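Local atomic coordinates of EcmrR transcriptional regulator (Escherichia coli, PDB entry 6WL5), a protein that probably activates transcription in response to multiple drugs as a MerR-family regulator, and binds the cationic detergent cetyl-trimethyl-ammonium in its C-terminal GyrI-like domain. Residues Met2-Ala6 against Asn111-Tyr115; Lys19-Asp25 against Lys67-Phe73; Gly46-Thr50 against Glu75-Asp79; Ile95-Val100 against Glu151-Val156. All coordinates share one frame; numbering follows the deposited sequence.

Contact 1: Met2-Ala6 against Asn111-Tyr115. With 16A (cetyl-trimethyl-ammonium), chain E.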
loop_
_atom_site.group_PDB
_atom_site.type_symbol
_atom_site.label_atom_id
_atom_site.label_comp_id
_atom_site.label_asym_id
_atom_site.label_seq_id
_atom_site.Cartn_x
_atom_site.Cartn_y
_atom_site.Cartn_z
ATOM N N MET A 2 15.817 12.773 3.416
ATOM C CA MET A 2 14.925 13.050 2.290
ATOM C C MET A 2 13.906 14.093 2.737
ATOM O O MET A 2 13.552 14.143 3.911
ATOM C CB MET A 2 14.197 11.787 1.846
ATOM C CG MET A 2 13.711 11.819 0.385
ATOM S SD MET A 2 12.149 10.960 0.062
ATOM C CE MET A 2 11.080 12.417 0.001
ATOM N N LEU A 3 13.427 14.909 1.800
ATOM C CA LEU A 3 12.564 16.053 2.097
ATOM C C LEU A 3 11.140 15.702 1.670
ATOM O O LEU A 3 10.758 15.892 0.511
ATOM C CB LEU A 3 13.054 17.271 1.337
ATOM C CG LEU A 3 13.900 18.264 2.129
ATOM C CD1 LEU A 3 13.000 19.087 3.035
ATOM C CD2 LEU A 3 14.984 17.552 2.934
ATOM N N TYR A 4 10.351 15.204 2.610
ATOM C CA TYR A 4 8.976 14.822 2.313
ATOM C C TYR A 4 8.118 16.065 2.108
ATOM O O TYR A 4 8.313 17.097 2.761
ATOM C CB TYR A 4 8.409 13.998 3.472
ATOM C CG TYR A 4 9.148 12.676 3.632
ATOM C CD1 TYR A 4 8.989 11.639 2.715
ATOM C CD2 TYR A 4 10.002 12.458 4.706
ATOM C CE1 TYR A 4 9.650 10.431 2.857
ATOM C CE2 TYR A 4 10.673 11.258 4.857
ATOM C CZ TYR A 4 10.489 10.250 3.937
ATOM O OH TYR A 4 11.191 9.090 4.087
ATOM N N GLN A 5 7.110 15.933 1.241
ATOM C CA GLN A 5 6.230 17.032 0.814
ATOM C C GLN A 5 4.776 16.562 0.830
ATOM O O GLN A 5 4.311 15.935 -0.124
ATOM C CB GLN A 5 6.696 17.470 -0.585
ATOM C CG GLN A 5 5.855 18.483 -1.339
ATOM C CD GLN A 5 6.445 18.820 -2.731
ATOM O OE1 GLN A 5 6.600 19.993 -3.084
ATOM N NE2 GLN A 5 6.777 17.790 -3.514
ATOM N N ALA A 6 4.028 16.900 1.891
ATOM C CA ALA A 6 2.655 16.442 1.998
ATOM C C ALA A 6 1.791 16.960 0.852
ATOM O O ALA A 6 1.877 18.123 0.471
ATOM C CB ALA A 6 2.050 16.984 3.290
ATOM N N ASN A 111 10.596 6.699 8.094
ATOM C CA ASN A 111 10.719 8.149 8.166
ATOM C C ASN A 111 9.513 8.870 7.537
ATOM O O ASN A 111 9.105 9.950 7.999
ATOM C CB ASN A 111 11.997 8.607 7.483
ATOM C CG ASN A 111 13.237 8.138 8.180
ATOM O OD1 ASN A 111 13.209 7.759 9.334
ATOM N ND2 ASN A 111 14.351 8.237 7.503
ATOM N N ALA A 112 8.934 8.280 6.505
ATOM C CA ALA A 112 7.723 8.810 5.897
ATOM C C ALA A 112 6.517 8.683 6.821
ATOM O O ALA A 112 5.651 9.571 6.851
ATOM C CB ALA A 112 7.464 8.068 4.593
ATOM N N TYR A 113 6.399 7.571 7.531
ATOM C CA TYR A 113 5.326 7.405 8.505
ATOM C C TYR A 113 5.481 8.392 9.652
ATOM O O TYR A 113 4.494 8.972 10.107
ATOM C CB TYR A 113 5.302 5.947 9.011
ATOM C CG TYR A 113 4.832 4.953 7.960
ATOM C CD1 TYR A 113 5.705 4.465 6.995
ATOM C CD2 TYR A 113 3.512 4.548 7.895
ATOM C CE1 TYR A 113 5.260 3.568 6.019
ATOM C CE2 TYR A 113 3.057 3.673 6.920
ATOM C CZ TYR A 113 3.929 3.204 5.969
ATOM O OH TYR A 113 3.473 2.334 5.010
ATOM N N ILE A 114 6.708 8.560 10.154
ATOM C CA ILE A 114 6.980 9.564 11.180
ATOM C C ILE A 114 6.511 10.921 10.702
ATOM O O ILE A 114 5.785 11.647 11.409
ATOM C CB ILE A 114 8.488 9.556 11.501
ATOM C CG1 ILE A 114 8.888 8.299 12.280
ATOM C CG2 ILE A 114 8.854 10.805 12.292
ATOM C CD1 ILE A 114 10.394 8.158 12.411
ATOM N N TYR A 115 6.915 11.277 9.498
ATOM C CA TYR A 115 6.559 12.564 8.940
ATOM C C TYR A 115 5.063 12.765 8.827
ATOM O O TYR A 115 4.566 13.806 9.194
ATOM C CB TYR A 115 7.173 12.713 7.549
ATOM C CG TYR A 115 7.096 14.106 6.997
ATOM C CD1 TYR A 115 6.041 14.513 6.215
ATOM C CD2 TYR A 115 8.093 14.988 7.257
ATOM C CE1 TYR A 115 5.993 15.806 5.722
ATOM C CE2 TYR A 115 8.067 16.251 6.769
ATOM C CZ TYR A 115 7.018 16.651 6.007
ATOM O OH TYR A 115 7.082 17.932 5.539
HETATM C C1 16A E . -2.654 9.502 17.591
HETATM C C2 16A E . -2.271 8.246 16.823
HETATM C C3 16A E . -0.792 7.907 16.993
HETATM C C4 16A E . -0.210 7.063 15.855
HETATM C C5 16A E . -1.213 6.201 15.084
HETATM C C6 16A E . -0.476 5.193 14.209
HETATM C C7 16A E . -1.311 4.021 13.726
HETATM C C8 16A E . -0.377 3.004 13.082
HETATM C C9 16A E . -0.855 2.637 11.704
HETATM C C10 16A E . -0.620 1.170 11.340
HETATM C C11 16A E . 0.817 0.676 11.440
HETATM C C12 16A E . 1.755 1.283 10.405
HETATM C C13 16A E . 2.974 0.370 10.264
HETATM C C14 16A E . 3.766 0.746 9.027
HETATM C C15 16A E . 5.094 0.009 8.978
HETATM C C16 16A E . 5.704 0.254 7.627
HETATM N N1 16A E . 7.087 -0.241 7.527
HETATM C C17 16A E . 7.237 -1.648 7.942
HETATM C C18 16A E . 7.398 -0.077 6.098
HETATM C C19 16A E . 8.004 0.654 8.238
HETATM O O HOH W 1 13.927 9.259 4.748
#
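Tyr4 and Tyr115 slide past one another in opposite directions, and the close fit between them comes from an aliphatic carbon and a ring. Tyr4 CB sits over the centre of the Tyr115 ring, 3.6 Å from its centroid and only 8° off the ring normal, a well-formed CH-pi contact. Tyr115 CG is anti to the backbone N (chi1 -168°), which swings the ring out from helix 109-123 to lie against Tyr4. The Tyr4 ring meets the helix in turn: Ala112 CA stands over one face, offset toward the rim, while Ala112 CB touches Tyr4 CE1 at 3.7 Å. Val100, on strand 88-103, packs against both Tyr4 and Ala112, so this inner side is firmly filled.

The outer side is looser and wetter. Tyr4 OH passes 3.5 Å from Asn111 CB, and one water spans the two polar ends, 2.8 Å from Tyr4 OH and 3.0 Å from Asn111 ND2. The phenol is also hydrogen-bonded to His102, which ties its end to the same strand. On another side of the helix, Tyr113 turns away from the N-terminal segment and lays a ring face against C14 of cetyl-trimethyl-ammonium, 3.7 Å from Tyr113 CE2. The arrangement is that of an N-terminal arm laid along a helix that covers a sheet, here a helix that also lines a detergent pocket of a GyrI-like small-molecule-binding domain.

Contact 2: Lys19-Asp25 against Lys67-Phe73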
loop_
_atom_site.group_PDB
_atom_site.type_symbol
_atom_site.label_atom_id
_atom_site.label_comp_id
_atom_site.label_asym_id
_atom_site.label_seq_id
_atom_site.Cartn_x
_atom_site.Cartn_y
_atom_site.Cartn_z
ATOM N N LYS A 19 -4.413 -10.388 -0.319
ATOM C CA LYS A 19 -4.161 -11.436 0.649
ATOM C C LYS A 19 -3.665 -10.789 1.930
ATOM O O LYS A 19 -2.866 -9.864 1.884
ATOM C CB LYS A 19 -3.133 -12.471 0.132
ATOM C CG LYS A 19 -3.063 -13.716 1.001
ATOM C CD LYS A 19 -2.332 -14.853 0.313
ATOM C CE LYS A 19 -2.161 -16.065 1.222
ATOM N NZ LYS A 19 -1.608 -17.223 0.446
ATOM N N ARG A 20 -4.163 -11.262 3.067
ATOM C CA ARG A 20 -3.850 -10.688 4.364
ATOM C C ARG A 20 -3.019 -11.664 5.184
ATOM O O ARG A 20 -3.223 -12.888 5.118
ATOM C CB ARG A 20 -5.145 -10.344 5.107
ATOM C CG ARG A 20 -4.921 -9.543 6.358
ATOM C CD ARG A 20 -6.202 -8.827 6.732
ATOM N NE ARG A 20 -6.106 -8.162 8.023
ATOM C CZ ARG A 20 -7.088 -7.441 8.524
ATOM N NH1 ARG A 20 -8.212 -7.299 7.814
ATOM N NH2 ARG A 20 -6.964 -6.846 9.705
ATOM N N PHE A 21 -2.077 -11.112 5.941
ATOM C CA PHE A 21 -1.037 -11.878 6.612
ATOM C C PHE A 21 -0.699 -11.227 7.955
ATOM O O PHE A 21 -0.767 -10.008 8.089
ATOM C CB PHE A 21 0.327 -11.851 5.875
ATOM C CG PHE A 21 0.313 -12.272 4.448
ATOM C CD1 PHE A 21 0.535 -13.595 4.123
ATOM C CD2 PHE A 21 0.208 -11.342 3.425
ATOM C CE1 PHE A 21 0.578 -14.014 2.809
ATOM C CE2 PHE A 21 0.278 -11.755 2.098
ATOM C CZ PHE A 21 0.445 -13.091 1.796
ATOM N N ILE A 22 -0.238 -12.031 8.913
ATOM C CA ILE A 22 0.571 -11.562 10.036
ATOM C C ILE A 22 2.025 -11.883 9.706
ATOM O O ILE A 22 2.387 -13.066 9.593
ATOM C CB ILE A 22 0.200 -12.267 11.350
ATOM C CG1 ILE A 22 -1.280 -12.144 11.692
ATOM C CG2 ILE A 22 1.052 -11.719 12.491
ATOM C CD1 ILE A 22 -1.708 -10.704 11.834
ATOM N N VAL A 23 2.870 -10.856 9.615
ATOM C CA VAL A 23 4.238 -11.056 9.144
ATOM C C VAL A 23 5.292 -10.744 10.205
ATOM O O VAL A 23 5.142 -9.788 10.984
ATOM C CB VAL A 23 4.513 -10.266 7.847
ATOM C CG1 VAL A 23 3.600 -10.744 6.742
ATOM C CG2 VAL A 23 4.394 -8.757 8.089
ATOM N N PRO A 24 6.380 -11.529 10.269
ATOM C CA PRO A 24 7.394 -11.255 11.290
ATOM C C PRO A 24 8.064 -9.908 11.132
ATOM O O PRO A 24 8.439 -9.281 12.131
ATOM C CB PRO A 24 8.404 -12.401 11.124
ATOM C CG PRO A 24 7.753 -13.419 10.320
ATOM C CD PRO A 24 6.582 -12.841 9.625
ATOM N N ASP A 25 8.289 -9.499 9.893
ATOM C CA ASP A 25 8.982 -8.266 9.546
ATOM C C ASP A 25 8.734 -7.999 8.060
ATOM O O ASP A 25 8.135 -8.804 7.339
ATOM C CB ASP A 25 10.469 -8.334 9.899
ATOM C CG ASP A 25 11.155 -9.552 9.323
ATOM O OD1 ASP A 25 10.926 -9.951 8.156
ATOM O OD2 ASP A 25 11.930 -10.166 10.090
ATOM N N LYS A 67 7.364 -5.248 13.585
ATOM C CA LYS A 67 7.420 -6.703 13.640
ATOM C C LYS A 67 6.061 -7.242 14.054
ATOM O O LYS A 67 5.279 -6.567 14.744
ATOM C CB LYS A 67 8.510 -7.167 14.610
ATOM C CG LYS A 67 9.907 -6.678 14.269
ATOM C CD LYS A 67 10.990 -7.497 14.963
ATOM C CE LYS A 67 12.371 -6.952 14.668
ATOM N NZ LYS A 67 12.834 -7.533 13.370
ATOM N N ASN A 68 5.747 -8.438 13.578
ATOM C CA ASN A 68 4.468 -9.066 13.865
ATOM C C ASN A 68 3.319 -8.182 13.362
ATOM O O ASN A 68 2.353 -7.914 14.081
ATOM C CB ASN A 68 4.332 -9.372 15.371
ATOM C CG ASN A 68 3.242 -10.349 15.651
ATOM O OD1 ASN A 68 3.139 -11.375 14.978
ATOM N ND2 ASN A 68 2.442 -10.078 16.681
ATOM N N MET A 69 3.428 -7.728 12.106
ATOM C CA MET A 69 2.487 -6.767 11.540
ATOM C C MET A 69 1.328 -7.451 10.834
ATOM O O MET A 69 1.494 -8.489 10.175
ATOM C CB MET A 69 3.215 -5.864 10.534
ATOM C CG MET A 69 4.320 -5.037 11.140
ATOM S SD MET A 69 5.199 -4.086 9.878
ATOM C CE MET A 69 6.019 -5.316 8.884
ATOM N N ASP A 70 0.148 -6.818 10.948
ATOM C CA ASP A 70 -1.067 -7.201 10.232
ATOM C C ASP A 70 -1.115 -6.395 8.937
ATOM O O ASP A 70 -1.394 -5.188 8.954
ATOM C CB ASP A 70 -2.292 -6.935 11.111
ATOM C CG ASP A 70 -3.594 -7.452 10.510
ATOM O OD1 ASP A 70 -3.642 -7.882 9.326
ATOM O OD2 ASP A 70 -4.601 -7.396 11.257
ATOM N N VAL A 71 -0.824 -7.067 7.803
ATOM C CA VAL A 71 -0.691 -6.401 6.524
ATOM C C VAL A 71 -1.574 -7.083 5.503
ATOM O O VAL A 71 -1.816 -8.284 5.578
ATOM C CB VAL A 71 0.782 -6.416 6.050
ATOM C CG1 VAL A 71 1.615 -5.558 6.985
ATOM C CG2 VAL A 71 1.347 -7.855 5.867
ATOM N N GLU A 72 -2.040 -6.310 4.525
ATOM C CA GLU A 72 -2.877 -6.825 3.448
ATOM C C GLU A 72 -2.349 -6.296 2.120
ATOM O O GLU A 72 -2.382 -5.087 1.862
ATOM C CB GLU A 72 -4.340 -6.451 3.677
ATOM C CG GLU A 72 -5.292 -7.088 2.695
ATOM C CD GLU A 72 -6.741 -6.935 3.122
ATOM O OE1 GLU A 72 -7.046 -5.863 3.686
ATOM O OE2 GLU A 72 -7.558 -7.868 2.885
ATOM N N PHE A 73 -1.832 -7.204 1.292
ATOM C CA PHE A 73 -1.357 -6.827 -0.018
ATOM C C PHE A 73 -2.534 -6.710 -0.965
ATOM O O PHE A 73 -3.347 -7.643 -1.067
ATOM C CB PHE A 73 -0.415 -7.874 -0.582
ATOM C CG PHE A 73 0.058 -7.532 -1.930
ATOM C CD1 PHE A 73 0.972 -6.523 -2.108
ATOM C CD2 PHE A 73 -0.485 -8.153 -3.036
ATOM C CE1 PHE A 73 1.420 -6.200 -3.374
ATOM C CE2 PHE A 73 -0.027 -7.858 -4.315
ATOM C CZ PHE A 73 0.917 -6.866 -4.478
HETATM O O HOH W 2 -9.131 -8.251 5.160
HETATM O O HOH W 3 12.529 -9.975 12.481
#
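The guanidinium of Arg20 meets Asp70 at its edge, in a side-on salt bridge between two antiparallel strands of the GyrI-like domain's sheet. Arg20 NE reaches Asp70 OD1 at 2.8 Å, on that oxygen's syn lone pair, while Arg20 NH2 takes Asp70 OD2 at 2.9 Å from 31° out of the carboxylate plane. The two flat groups are therefore twisted against each other rather than coplanar. Also at the guanidinium edge, a water accepts from Arg20 NH1 and donates to Glu72 OE2, linking Arg20 to a carboxylate that His60 and Gln90 hold as well. Arg20 CG is anti to the backbone N (chi1 -171°) and the chain runs extended to NE, carrying the head across to Asp70. Replacing Asp70 by an alanine removes both acceptors, and the guanidinium would probably be freer to turn, its charge left without this mate.

Ile22 CD1 rests on Asp70 CB, on the face that bears Arg20 and Glu72. On the reverse face Val23 CG1 meets Val71 CG2 at 3.8 Å, and Tyr29 of helix 26-31 covers both valines. Backbone bonds pair Lys19 with Phe73, Phe21 with Val71 and Val23 with Met69. Asn68 and Met69 together lie opposite Val23 as a G1 beta bulge; Met69 also touches a bound detergent. Asp25 is the N-cap of helix 26-31, its OD1 bonded to Ser28 OG. Asn68 N donates to Pro24 O at 3.2 Å, from well above that carbonyl's plane (64° out of it).

Contact 3: Gly46-Thr50 against Glu75-Asp79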
loop_
_atom_site.group_PDB
_atom_site.type_symbol
_atom_site.label_atom_id
_atom_site.label_comp_id
_atom_site.label_asym_id
_atom_site.label_seq_id
_atom_site.Cartn_x
_atom_site.Cartn_y
_atom_site.Cartn_z
ATOM N N GLY A 46 -7.542 -13.562 -18.370
ATOM C CA GLY A 46 -8.201 -12.329 -18.733
ATOM C C GLY A 46 -8.242 -11.276 -17.652
ATOM O O GLY A 46 -8.594 -10.128 -17.943
ATOM N N LEU A 47 -7.906 -11.613 -16.412
ATOM C CA LEU A 47 -7.799 -10.586 -15.385
ATOM C C LEU A 47 -6.779 -9.539 -15.822
ATOM O O LEU A 47 -5.689 -9.872 -16.299
ATOM C CB LEU A 47 -7.379 -11.220 -14.066
ATOM C CG LEU A 47 -7.354 -10.266 -12.865
ATOM C CD1 LEU A 47 -8.785 -9.794 -12.532
ATOM C CD2 LEU A 47 -6.714 -10.957 -11.678
ATOM N N THR A 48 -7.128 -8.269 -15.617
ATOM C CA THR A 48 -6.372 -7.130 -16.123
ATOM C C THR A 48 -6.090 -6.174 -14.973
ATOM O O THR A 48 -7.011 -5.774 -14.248
ATOM C CB THR A 48 -7.171 -6.407 -17.222
ATOM O OG1 THR A 48 -7.542 -7.342 -18.245
ATOM C CG2 THR A 48 -6.360 -5.278 -17.856
ATOM N N LEU A 49 -4.817 -5.820 -14.803
ATOM C CA LEU A 49 -4.465 -4.786 -13.848
ATOM C C LEU A 49 -4.900 -3.418 -14.355
ATOM O O LEU A 49 -4.934 -3.169 -15.569
ATOM C CB LEU A 49 -2.952 -4.746 -13.651
ATOM C CG LEU A 49 -2.268 -6.030 -13.199
ATOM C CD1 LEU A 49 -0.755 -5.871 -13.242
ATOM C CD2 LEU A 49 -2.718 -6.363 -11.816
ATOM N N THR A 50 -5.227 -2.520 -13.406
ATOM C CA THR A 50 -5.658 -1.182 -13.805
ATOM C C THR A 50 -4.487 -0.426 -14.426
ATOM O O THR A 50 -3.310 -0.707 -14.145
ATOM C CB THR A 50 -6.218 -0.343 -12.644
ATOM O OG1 THR A 50 -5.228 -0.189 -11.615
ATOM C CG2 THR A 50 -7.483 -0.947 -12.048
ATOM N N GLU A 75 -3.768 -5.350 -5.076
ATOM C CA GLU A 75 -3.430 -4.900 -6.408
ATOM C C GLU A 75 -4.718 -4.652 -7.164
ATOM O O GLU A 75 -5.588 -5.523 -7.240
ATOM C CB GLU A 75 -2.532 -5.950 -7.083
ATOM C CG GLU A 75 -1.866 -5.485 -8.339
ATOM C CD GLU A 75 -0.521 -6.161 -8.613
ATOM O OE1 GLU A 75 0.190 -5.617 -9.484
ATOM O OE2 GLU A 75 -0.201 -7.250 -8.020
ATOM N N ALA A 76 -4.826 -3.467 -7.740
ATOM C CA ALA A 76 -6.063 -3.047 -8.387
ATOM C C ALA A 76 -6.228 -3.655 -9.774
ATOM O O ALA A 76 -5.302 -3.636 -10.602
ATOM C CB ALA A 76 -6.108 -1.524 -8.499
ATOM N N VAL A 77 -7.456 -4.112 -10.047
ATOM C CA VAL A 77 -7.835 -4.729 -11.307
ATOM C C VAL A 77 -9.083 -4.040 -11.857
ATOM O O VAL A 77 -9.800 -3.333 -11.153
ATOM C CB VAL A 77 -8.093 -6.250 -11.167
ATOM C CG1 VAL A 77 -6.815 -7.009 -10.823
ATOM C CG2 VAL A 77 -9.171 -6.493 -10.133
ATOM N N ASN A 78 -9.329 -4.243 -13.150
ATOM C CA ASN A 78 -10.492 -3.593 -13.747
ATOM C C ASN A 78 -11.800 -4.295 -13.395
ATOM O O ASN A 78 -12.844 -3.644 -13.342
ATOM C CB ASN A 78 -10.349 -3.476 -15.265
ATOM C CG ASN A 78 -9.313 -2.445 -15.671
ATOM O OD1 ASN A 78 -9.184 -1.401 -15.067
ATOM N ND2 ASN A 78 -8.571 -2.752 -16.719
ATOM N N ASP A 79 -11.785 -5.601 -13.145
ATOM C CA ASP A 79 -13.016 -6.244 -12.706
ATOM C C ASP A 79 -12.748 -7.386 -11.744
ATOM O O ASP A 79 -11.629 -7.890 -11.622
ATOM C CB ASP A 79 -13.841 -6.743 -13.887
ATOM C CG ASP A 79 -13.996 -5.717 -14.975
ATOM O OD1 ASP A 79 -13.014 -5.495 -15.716
ATOM O OD2 ASP A 79 -15.096 -5.150 -15.074
HETATM O O HOH W 4 -9.830 -7.517 -14.636
#
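Leu47, its CG anti to the backbone N (chi1 -175°), crosses Val77 at about a right angle and sets CD1 3.8 Å from Val77 CG1. The same methyl of Leu47 lies 3.5 Å from Asp79 O, so this one branch covers valine and backbone alike. Leu49 CD2 packs on Glu75 CG at 3.7 Å. Thr50 CG2 lies 3.4 Å from Val77 O, and the hydroxyl of Thr50 bonds to Pro52 O.

Two backbone bonds set these side chains in place: Asn78 N to Thr48 O, and Thr50 N to Ala76 O, both 3.0 Å. They flank a single bridge between Leu49 and Val77. A water accepts from both Thr48 N and Asp79 N.

Farther out, Met41 of helix 34-43 touches Leu47 and Leu49, while Tyr17 and Phe89 complete the apolar cluster around Leu47 and Val77. An alanine in place of Leu47 would probably open a gap beside Val77 CG1 and deprive Met41 and Phe89 of a packing partner. Glu75, which borders a detergent pocket, has a weak hydrogen bond to Tyr17 OH. Such a single beta bridge joins the connection between helix 34-43 and strand 55-59 to the C-terminal part of strand 69-77 in this GyrI-like domain.

Contact 4: Ile95-Val100 against Glu151-Val156. With EDO (1,2-ethanediol), chain K.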
loop_
_atom_site.group_PDB
_atom_site.type_symbol
_atom_site.label_atom_id
_atom_site.label_comp_id
_atom_site.label_asym_id
_atom_site.label_seq_id
_atom_site.Cartn_x
_atom_site.Cartn_y
_atom_site.Cartn_z
ATOM N N ILE A 95 -11.178 7.235 -0.070
ATOM C CA ILE A 95 -10.690 7.934 1.114
ATOM C C ILE A 95 -10.176 9.302 0.702
ATOM O O ILE A 95 -9.882 9.565 -0.467
ATOM C CB ILE A 95 -9.530 7.211 1.839
ATOM C CG1 ILE A 95 -8.346 6.958 0.866
ATOM C CG2 ILE A 95 -10.025 5.943 2.482
ATOM C CD1 ILE A 95 -7.135 6.403 1.564
ATOM N N THR A 96 -10.089 10.188 1.683
ATOM C CA THR A 96 -9.313 11.400 1.565
ATOM C C THR A 96 -8.002 11.105 2.277
ATOM O O THR A 96 -8.009 10.631 3.413
ATOM C CB THR A 96 -10.002 12.583 2.217
ATOM O OG1 THR A 96 -11.283 12.822 1.614
ATOM C CG2 THR A 96 -9.152 13.839 2.067
ATOM N N ALA A 97 -6.879 11.352 1.613
ATOM C CA ALA A 97 -5.594 10.980 2.188
ATOM C C ALA A 97 -4.623 12.140 2.148
ATOM O O ALA A 97 -4.567 12.882 1.150
ATOM C CB ALA A 97 -4.966 9.804 1.421
ATOM N N VAL A 98 -3.805 12.239 3.198
ATOM C CA VAL A 98 -2.564 12.989 3.116
ATOM C C VAL A 98 -1.445 12.026 2.754
ATOM O O VAL A 98 -1.363 10.907 3.295
ATOM C CB VAL A 98 -2.297 13.789 4.399
ATOM C CG1 VAL A 98 -2.124 12.917 5.646
ATOM C CG2 VAL A 98 -1.128 14.750 4.206
ATOM N N THR A 99 -0.641 12.420 1.769
ATOM C CA THR A 99 0.351 11.543 1.165
ATOM C C THR A 99 1.727 12.192 1.112
ATOM O O THR A 99 1.853 13.417 1.023
ATOM C CB THR A 99 -0.091 11.146 -0.262
ATOM O OG1 THR A 99 0.006 12.265 -1.162
ATOM C CG2 THR A 99 -1.511 10.615 -0.290
ATOM N N VAL A 100 2.768 11.347 1.108
ATOM C CA VAL A 100 4.123 11.765 0.756
ATOM C C VAL A 100 4.730 10.694 -0.122
ATOM O O VAL A 100 4.356 9.529 -0.039
ATOM C CB VAL A 100 5.054 12.007 1.958
ATOM C CG1 VAL A 100 4.554 13.157 2.793
ATOM C CG2 VAL A 100 5.233 10.739 2.799
ATOM N N GLU A 151 4.556 5.672 -2.443
ATOM C CA GLU A 151 3.715 6.704 -1.875
ATOM C C GLU A 151 3.040 6.192 -0.616
ATOM O O GLU A 151 2.397 5.134 -0.633
ATOM C CB GLU A 151 2.674 7.231 -2.867
ATOM C CG GLU A 151 1.854 8.366 -2.265
ATOM C CD GLU A 151 1.038 9.136 -3.271
ATOM O OE1 GLU A 151 1.600 10.004 -3.987
ATOM O OE2 GLU A 151 -0.179 8.875 -3.339
ATOM N N ILE A 152 3.203 6.936 0.470
ATOM C CA ILE A 152 2.565 6.602 1.756
ATOM C C ILE A 152 1.312 7.459 1.892
ATOM O O ILE A 152 1.380 8.678 1.727
ATOM C CB ILE A 152 3.511 6.789 2.958
ATOM C CG1 ILE A 152 4.858 6.073 2.761
ATOM C CG2 ILE A 152 2.806 6.274 4.221
ATOM C CD1 ILE A 152 4.757 4.622 2.315
ATOM N N GLN A 153 0.176 6.816 2.150
ATOM C CA GLN A 153 -1.143 7.467 2.134
ATOM C C GLN A 153 -1.840 7.241 3.469
ATOM O O GLN A 153 -2.197 6.116 3.802
ATOM C CB GLN A 153 -1.998 6.912 0.983
ATOM C CG GLN A 153 -1.228 6.795 -0.356
ATOM C CD GLN A 153 -2.042 6.147 -1.456
ATOM O OE1 GLN A 153 -2.751 5.155 -1.233
ATOM N NE2 GLN A 153 -1.875 6.649 -2.679
ATOM N N PHE A 154 -2.078 8.322 4.215
ATOM C CA PHE A 154 -2.812 8.263 5.479
ATOM C C PHE A 154 -4.258 8.696 5.266
ATOM O O PHE A 154 -4.503 9.880 4.942
ATOM C CB PHE A 154 -2.154 9.197 6.502
ATOM C CG PHE A 154 -1.013 8.588 7.289
ATOM C CD1 PHE A 154 -0.226 7.558 6.788
ATOM C CD2 PHE A 154 -0.732 9.055 8.548
ATOM C CE1 PHE A 154 0.818 7.033 7.525
ATOM C CE2 PHE A 154 0.295 8.513 9.297
ATOM C CZ PHE A 154 1.071 7.497 8.782
ATOM N N PRO A 155 -5.237 7.805 5.429
ATOM C CA PRO A 155 -6.649 8.230 5.368
ATOM C C PRO A 155 -6.953 9.170 6.520
ATOM O O PRO A 155 -6.703 8.840 7.675
ATOM C CB PRO A 155 -7.423 6.907 5.489
ATOM C CG PRO A 155 -6.401 5.817 5.169
ATOM C CD PRO A 155 -5.108 6.370 5.721
ATOM N N VAL A 156 -7.478 10.353 6.205
ATOM C CA VAL A 156 -7.707 11.360 7.235
ATOM C C VAL A 156 -9.039 12.082 7.096
ATOM O O VAL A 156 -9.686 12.071 6.048
ATOM C CB VAL A 156 -6.569 12.420 7.275
ATOM C CG1 VAL A 156 -5.244 11.802 7.664
ATOM C CG2 VAL A 156 -6.425 13.111 5.936
HETATM C C1 EDO K . -12.041 15.830 5.018
HETATM O O1 EDO K . -12.157 16.081 6.428
HETATM C C2 EDO K . -11.289 14.531 4.748
HETATM O O2 EDO K . -12.066 13.371 5.082
HETATM O O HOH W 5 -10.779 9.745 4.515
HETATM O O HOH W 6 2.372 12.445 -2.500
#
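Chi1 of 62° at Val98 places CG1 between the backbone N and the carbonyl carbon, where it meets Phe154 CB at 3.8 Å and Val156 CG1 at 3.9 Å. At Ile95 a similar turn (chi1 56°) lets CD1 reach Pro155 CG at 3.7 Å. Thr99 and Gln153 run alongside each other, Thr99 CG2 against Gln153 CG at 3.8 Å.

The polar groups beside Thr99 form a small polar network, which holds for one of the two conformers of Glu151. Gln153 NE2 donates to Glu151 OE2 at 2.9 Å on the anti side, and Lys9 makes a salt bridge with that same oxygen; Tyr54 OH holds the other end of the Gln153 amide. A water joins Thr99 OG1 to Glu151 OE1.

Backbone bonds run as an antiparallel ladder, from Val156 N to Thr96 O at 2.9 Å through reciprocal pairs at Val98-Phe154 and Val100-Ile152. Tyr113 and Leu116 of helix 109-123 cover Ile152, and Leu116 also covers Phe154, while Ala97 and Thr99 bond through their backbones to Lys9 and Ala7 of the neighbouring strand 7-23. This is the buried centre of a twisted antiparallel sheet with a helix packed on one face, as expected of a GyrI-like domain.

From the N terminus, residues 2-6 pair with helix 109-123, so contact 1 closes a long loop that holds contacts 2 and 3 entirely within it. Strand 7-23 then meets strand 69-77 in contact 2. The intervening chain supplies residues 46-50, which contact 3 joins to the far end of strand 69-77; contacts 2 and 3 therefore cross. Strand 88-103 opens contact 4 after both have closed, and strand 149-158 completes it beyond the helix, so contacts 1 and 4 cross as well. These two touch directly, whereas contacts 2 and 4 reach the same sheet through strand 7-23.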